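Local coordinates for protein uncharacterized conserved (Bdellovibrio bacteriovorus, PDB 7O21) that probably trims peptidoglycan as an L,D-carboxypeptidase of the YkuD family, an asymmetric wall editing that generates the curvature of this predatory cell, at residues Y42-D47 / G169-L174; A28-I33 / S54-N59. One frame throughout, in Å; residues are numbered along the deposited sequence.

Contact 1: residues Y42-D47 / G169-L174. With EDO (1,2-ethanediol), chain K.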
loop_
_atom_site.group_PDB
_atom_site.type_symbol
_atom_site.label_atom_id
_atom_site.label_comp_id
_atom_site.label_asym_id
_atom_site.label_seq_id
_atom_site.Cartn_x
_atom_site.Cartn_y
_atom_site.Cartn_z
ATOM N N TYR A 42 16.042 14.364 3.906
ATOM C CA TYR A 42 15.913 14.345 5.355
ATOM C C TYR A 42 15.478 12.971 5.853
ATOM O O TYR A 42 14.707 12.269 5.189
ATOM C CB TYR A 42 14.881 15.380 5.829
ATOM C CG TYR A 42 15.230 16.785 5.427
ATOM C CD1 TYR A 42 16.323 17.440 5.987
ATOM C CD2 TYR A 42 14.508 17.431 4.437
ATOM C CE1 TYR A 42 16.650 18.745 5.592
ATOM C CE2 TYR A 42 14.832 18.717 4.042
ATOM C CZ TYR A 42 15.898 19.359 4.618
ATOM O OH TYR A 42 16.209 20.644 4.216
ATOM N N VAL A 43 15.928 12.628 7.063
ATOM C CA VAL A 43 15.515 11.415 7.763
ATOM C C VAL A 43 15.130 11.819 9.177
ATOM O O VAL A 43 15.869 12.567 9.823
ATOM C CB VAL A 43 16.665 10.394 7.818
ATOM C CG1 VAL A 43 16.352 9.284 8.816
ATOM C CG2 VAL A 43 16.935 9.818 6.420
ATOM N N ILE A 44 14.001 11.324 9.666
ATOM C CA ILE A 44 13.583 11.552 11.047
ATOM C C ILE A 44 13.984 10.344 11.882
ATOM O O ILE A 44 13.726 9.197 11.485
ATOM C CB ILE A 44 12.071 11.810 11.132
ATOM C CG1 ILE A 44 11.722 13.130 10.419
ATOM C CG2 ILE A 44 11.629 11.821 12.596
ATOM C CD1 ILE A 44 10.233 13.368 10.305
ATOM N N LEU A 45 14.624 10.588 13.033
ATOM C CA LEU A 45 15.097 9.525 13.915
ATOM C C LEU A 45 14.439 9.706 15.274
ATOM O O LEU A 45 14.560 10.777 15.885
ATOM C CB LEU A 45 16.619 9.582 14.073
ATOM C CG LEU A 45 17.194 8.654 15.140
ATOM C CD1 LEU A 45 17.007 7.210 14.736
ATOM C CD2 LEU A 45 18.672 8.977 15.366
ATOM N N VAL A 46 13.732 8.677 15.740
ATOM C CA VAL A 46 13.044 8.712 17.032
ATOM C C VAL A 46 13.781 7.794 17.998
ATOM O O VAL A 46 13.941 6.597 17.735
ATOM C CB VAL A 46 11.571 8.302 16.909
ATOM C CG1 VAL A 46 10.879 8.371 18.283
ATOM C CG2 VAL A 46 10.849 9.156 15.882
ATOM N N ASP A 47 14.211 8.347 19.125
ATOM C CA ASP A 47 14.967 7.638 20.157
ATOM C C ASP A 47 14.018 7.505 21.348
ATOM O O ASP A 47 13.825 8.463 22.103
ATOM C CB ASP A 47 16.203 8.475 20.488
ATOM C CG ASP A 47 17.050 7.896 21.595
ATOM O OD1 ASP A 47 16.577 7.035 22.365
ATOM O OD2 ASP A 47 18.217 8.327 21.689
ATOM N N GLY A 169 5.526 10.099 1.071
ATOM C CA GLY A 169 5.942 8.951 0.310
ATOM C C GLY A 169 7.430 8.689 0.308
ATOM O O GLY A 169 7.853 7.635 -0.191
ATOM N N GLU A 170 8.235 9.591 0.857
ATOM C CA GLU A 170 9.685 9.477 0.714
ATOM C C GLU A 170 10.462 9.595 2.019
ATOM O O GLU A 170 11.449 8.883 2.204
ATOM C CB GLU A 170 10.206 10.516 -0.288
ATOM C CG GLU A 170 9.549 10.447 -1.665
ATOM C CD GLU A 170 9.815 9.154 -2.395
ATOM O OE1 GLU A 170 10.806 8.464 -2.076
ATOM O OE2 GLU A 170 9.025 8.839 -3.316
ATOM N N THR A 171 10.064 10.476 2.922
ATOM C CA THR A 171 10.909 10.719 4.102
ATOM C C THR A 171 10.880 9.533 5.066
ATOM O O THR A 171 9.804 9.181 5.573
ATOM C CB THR A 171 10.482 12.003 4.816
ATOM O OG1 THR A 171 10.707 13.112 3.938
ATOM C CG2 THR A 171 11.301 12.211 6.106
ATOM N N PRO A 172 12.024 8.937 5.397
ATOM C CA PRO A 172 12.038 7.875 6.413
ATOM C C PRO A 172 11.757 8.415 7.801
ATOM O O PRO A 172 12.142 9.534 8.150
ATOM C CB PRO A 172 13.479 7.345 6.361
ATOM C CG PRO A 172 14.019 7.778 5.035
ATOM C CD PRO A 172 13.328 9.089 4.727
ATOM N N ILE A 173 11.104 7.585 8.607
ATOM C CA ILE A 173 11.069 7.765 10.052
ATOM C C ILE A 173 11.585 6.478 10.677
ATOM O O ILE A 173 11.062 5.388 10.409
ATOM C CB ILE A 173 9.680 8.179 10.569
ATOM C CG1 ILE A 173 9.731 8.403 12.071
ATOM C CG2 ILE A 173 8.581 7.161 10.164
ATOM C CD1 ILE A 173 8.525 9.165 12.613
ATOM N N LEU A 174 12.663 6.593 11.443
ATOM C CA LEU A 174 13.306 5.462 12.098
ATOM C C LEU A 174 12.882 5.506 13.555
ATOM O O LEU A 174 13.149 6.493 14.247
ATOM C CB LEU A 174 14.822 5.587 12.000
ATOM C CG LEU A 174 15.412 5.695 10.590
ATOM C CD1 LEU A 174 16.948 5.734 10.639
ATOM C CD2 LEU A 174 14.912 4.579 9.691
HETATM C C1 EDO K . 9.841 7.636 -8.007
HETATM O O1 EDO K . 9.680 9.007 -8.383
HETATM C C2 EDO K . 10.222 7.583 -6.533
HETATM O O2 EDO K . 9.160 8.147 -5.753
#
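The carbonyl oxygen of Ile44 is held by two groups of the facing strand: Leu174 N donates a nearly straight hydrogen bond to it at 2.8 Å, and Ile173 CA lies 3.3 Å from the same Ile44 O in a CA-H...O contact. Ile44 N is also engaged, donating to Pro172 O at 3.0 Å. The next bond along the strands runs from Val46 N to Leu174 O, is 2.7 Å long, and meets the carbonyl almost head-on, with a C=O...N angle of 179°. A single residue, Ile44, thus reaches both Pro172 and Leu174, which is the signature of parallel pairing; the segment axes diverge by 17°. In the mixed sheet of the YkuD-type catalytic domain, this pairing brings the first and last strands in sheet order together, with strand 52-59 beyond 42-47 and strand 91-99 beyond 172-176. Side chains interlock on both faces. On one, with chi1 at -178°, Ile173 swings CG1 to the far side from its own amide nitrogen, which lays its extended arm against two branches of the partner strand: CG1 is 3.9 Å from Ile44 CG2, and CD1 is 4.0 Å from Val46 CG2. Tyr93 and Leu95 also touch Ile173. On the opposite face Leu174 packs against both Val43 and Leu45, its CB 3.9 Å from Leu45 CD1 and its CD1 against Val43 CG1. The other Val43 branch, CG2, meets Pro172 CG at 3.8 Å, the two side chains crossing at about a right angle. Tyr253 packs on both Val43 and Pro172. Thr171 directs its methyl CG2 at Tyr42 O, while its OG1 is hydrogen-bonded to Ser40 OG and Lys167 N. A 1,2-ethanediol, probably from the crystallisation liquor, donates O2 to Glu170 OE2.

Contact 2: residues A28-I33 / S54-N59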
loop_
_atom_site.group_PDB
_atom_site.type_symbol
_atom_site.label_atom_id
_atom_site.label_comp_id
_atom_site.label_asym_id
_atom_site.label_seq_id
_atom_site.Cartn_x
_atom_site.Cartn_y
_atom_site.Cartn_z
ATOM N N ALA A 28 24.493 5.050 14.996
ATOM C CA ALA A 28 25.122 3.924 14.312
ATOM C C ALA A 28 24.216 3.319 13.248
ATOM O O ALA A 28 24.712 2.721 12.285
ATOM C CB ALA A 28 25.529 2.849 15.322
ATOM N N SER A 29 22.903 3.432 13.410
ATOM C CA SER A 29 21.979 2.726 12.532
ATOM C C SER A 29 21.653 3.477 11.248
ATOM O O SER A 29 21.173 2.849 10.293
ATOM C CB SER A 29 20.691 2.348 13.266
ATOM O OG SER A 29 20.971 1.479 14.368
ATOM N N LEU A 30 21.869 4.790 11.196
ATOM C CA LEU A 30 21.602 5.563 9.988
ATOM C C LEU A 30 22.950 5.810 9.331
ATOM O O LEU A 30 23.698 6.704 9.738
ATOM C CB LEU A 30 20.897 6.871 10.322
ATOM C CG LEU A 30 20.720 7.830 9.145
ATOM C CD1 LEU A 30 19.909 7.196 8.012
ATOM C CD2 LEU A 30 20.042 9.123 9.610
ATOM N N LEU A 31 23.270 4.995 8.324
ATOM C CA LEU A 31 24.612 5.025 7.754
ATOM C C LEU A 31 24.766 5.956 6.558
ATOM O O LEU A 31 25.852 6.503 6.359
ATOM C CB LEU A 31 25.079 3.607 7.402
ATOM C CG LEU A 31 25.312 2.742 8.648
ATOM C CD1 LEU A 31 25.598 1.308 8.247
ATOM C CD2 LEU A 31 26.449 3.302 9.493
ATOM N N GLN A 32 23.728 6.144 5.745
ATOM C CA GLN A 32 23.853 6.987 4.560
ATOM C C GLN A 32 22.456 7.382 4.106
ATOM O O GLN A 32 21.504 6.617 4.275
ATOM C CB GLN A 32 24.553 6.218 3.427
ATOM C CG GLN A 32 25.098 7.098 2.303
ATOM C CD GLN A 32 26.100 6.354 1.446
ATOM O OE1 GLN A 32 27.306 6.586 1.537
ATOM N NE2 GLN A 32 25.609 5.432 0.635
ATOM N N ILE A 33 22.342 8.590 3.539
ATOM C CA ILE A 33 21.107 9.081 2.934
ATOM C C ILE A 33 21.309 9.117 1.424
ATOM O O ILE A 33 22.407 9.426 0.942
ATOM C CB ILE A 33 20.735 10.461 3.522
ATOM C CG1 ILE A 33 20.416 10.299 5.010
ATOM C CG2 ILE A 33 19.543 11.085 2.798
ATOM C CD1 ILE A 33 20.257 11.608 5.766
ATOM N N SER A 54 14.951 13.567 16.158
ATOM C CA SER A 54 15.959 14.360 15.475
ATOM C C SER A 54 15.722 14.324 13.974
ATOM O O SER A 54 15.140 13.379 13.440
ATOM C CB SER A 54 17.366 13.825 15.730
ATOM O OG SER A 54 17.622 13.634 17.110
ATOM N N VAL A 55 16.148 15.387 13.301
ATOM C CA VAL A 55 16.136 15.452 11.846
ATOM C C VAL A 55 17.574 15.422 11.357
ATOM O O VAL A 55 18.401 16.220 11.804
ATOM C CB VAL A 55 15.410 16.707 11.334
ATOM C CG1 VAL A 55 15.343 16.681 9.815
ATOM C CG2 VAL A 55 14.018 16.786 11.925
ATOM N N PHE A 56 17.881 14.492 10.462
ATOM C CA PHE A 56 19.180 14.431 9.818
ATOM C C PHE A 56 19.034 14.778 8.346
ATOM O O PHE A 56 17.998 14.514 7.725
ATOM C CB PHE A 56 19.792 13.027 9.955
ATOM C CG PHE A 56 20.321 12.747 11.327
ATOM C CD1 PHE A 56 19.462 12.348 12.342
ATOM C CD2 PHE A 56 21.666 12.923 11.616
ATOM C CE1 PHE A 56 19.938 12.101 13.615
ATOM C CE2 PHE A 56 22.149 12.688 12.906
ATOM C CZ PHE A 56 21.281 12.272 13.894
ATOM N N GLU A 57 20.073 15.399 7.794
ATOM C CA GLU A 57 20.117 15.774 6.390
ATOM C C GLU A 57 21.353 15.175 5.735
ATOM O O GLU A 57 22.413 15.037 6.360
ATOM C CB GLU A 57 20.094 17.317 6.188
ATOM C CG GLU A 57 19.937 17.721 4.720
ATOM C CD GLU A 57 19.885 19.225 4.483
ATOM O OE1 GLU A 57 20.116 19.988 5.443
ATOM O OE2 GLU A 57 19.603 19.618 3.330
ATOM N N ARG A 58 21.208 14.842 4.458
ATOM C CA ARG A 58 22.334 14.364 3.671
ATOM C C ARG A 58 23.370 15.467 3.499
ATOM O O ARG A 58 23.037 16.623 3.221
ATOM C CB ARG A 58 21.844 13.936 2.296
ATOM C CG ARG A 58 22.924 13.267 1.459
ATOM C CD ARG A 58 22.505 13.123 0.004
ATOM N NE ARG A 58 22.204 14.424 -0.607
ATOM C CZ ARG A 58 21.020 14.786 -1.100
ATOM N NH1 ARG A 58 19.991 13.955 -1.099
ATOM N NH2 ARG A 58 20.856 16.008 -1.605
ATOM N N ASN A 59 24.627 15.108 3.664
ATOM C CA ASN A 59 25.759 15.995 3.377
ATOM C C ASN A 59 26.741 15.145 2.576
ATOM O O ASN A 59 27.690 14.588 3.125
ATOM C CB ASN A 59 26.356 16.525 4.679
ATOM C CG ASN A 59 27.616 17.323 4.465
ATOM O OD1 ASN A 59 27.830 17.903 3.408
ATOM N ND2 ASN A 59 28.467 17.356 5.483
#
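Ile33 packs on Arg58 and Leu30 on Phe56 where the edge of one sheet meets the flank of another. Strand 30-32 borders the antiparallel sheet that continues into strand 246-257, in the NTF2-like part of the chain, and it carries a classic beta bulge, Leu31 and Gln32 both facing Ile254; segment 54-59, part of strand 52-59, belongs to the catalytic-domain sheet. The two segments meet through apolar packing, with the CB atoms of Leu30, Ile33 and Phe56 all directed toward the other side. Followed outward, Ile33 starts with CB at 3.8 Å from Arg58 CB. Its CG2 branch comes still nearer, 3.7 Å from the same Arg58 CB. The other branch leaves with CG1 anti to the carbonyl carbon (chi1 -65°) and then runs extended (chi2 170°), which carries the terminal CD1 onto the backbone of segment 54-59: it rests 3.6 Å from Arg58 N and 3.7 Å from Glu57 C. That methyl therefore lies over the peptide joining Glu57 to Arg58, with Phe56 CB more distant at 4.4 Å. Leu30 inserts one methyl, CD2, which is 3.9 Å from Phe56 CB and touches the ring carbon CG as well, lying oblique to the ring. The two side chains reach past one another from facing segments, so that Leu30 meets the root of the Phe56 side chain, and Val43 of the neighbouring strand touches both Leu30 and Ile33. The methylenes of Arg58 run on beside Ile33, CD lying 3.8 Å from Ile33 O, an oxygen that is hydrogen-bonded to Gln251 NE2. A turn about the CG-CD bond (chi3 59°) redirects NE and the guanidinium group of Arg58, whose NH1 is hydrogen-bonded to Ser34 O.

How the contacts relate
The centres of contacts 1 and 2 lie about 9 Å apart, and adjacent strands 42-47 and 52-59 connect them: Val43 O is 2.9 Å from Phe56 N, and Leu45 O is 2.8 Å from Ser54 N, both probable hydrogen bonds. Side chains join them too, Tyr42 CE1 packing 3.5 Å from Glu57 CD. Their segments alternate along the chain, so the two contacts interleave. Contact 1 is nearer the predicted catalytic pair, with the Ile173 side chain about 9 Å from that of Cys151 and about 10 Å from that of His136; contact 2 lies away from it, at the junction with the NTF2-like sheet.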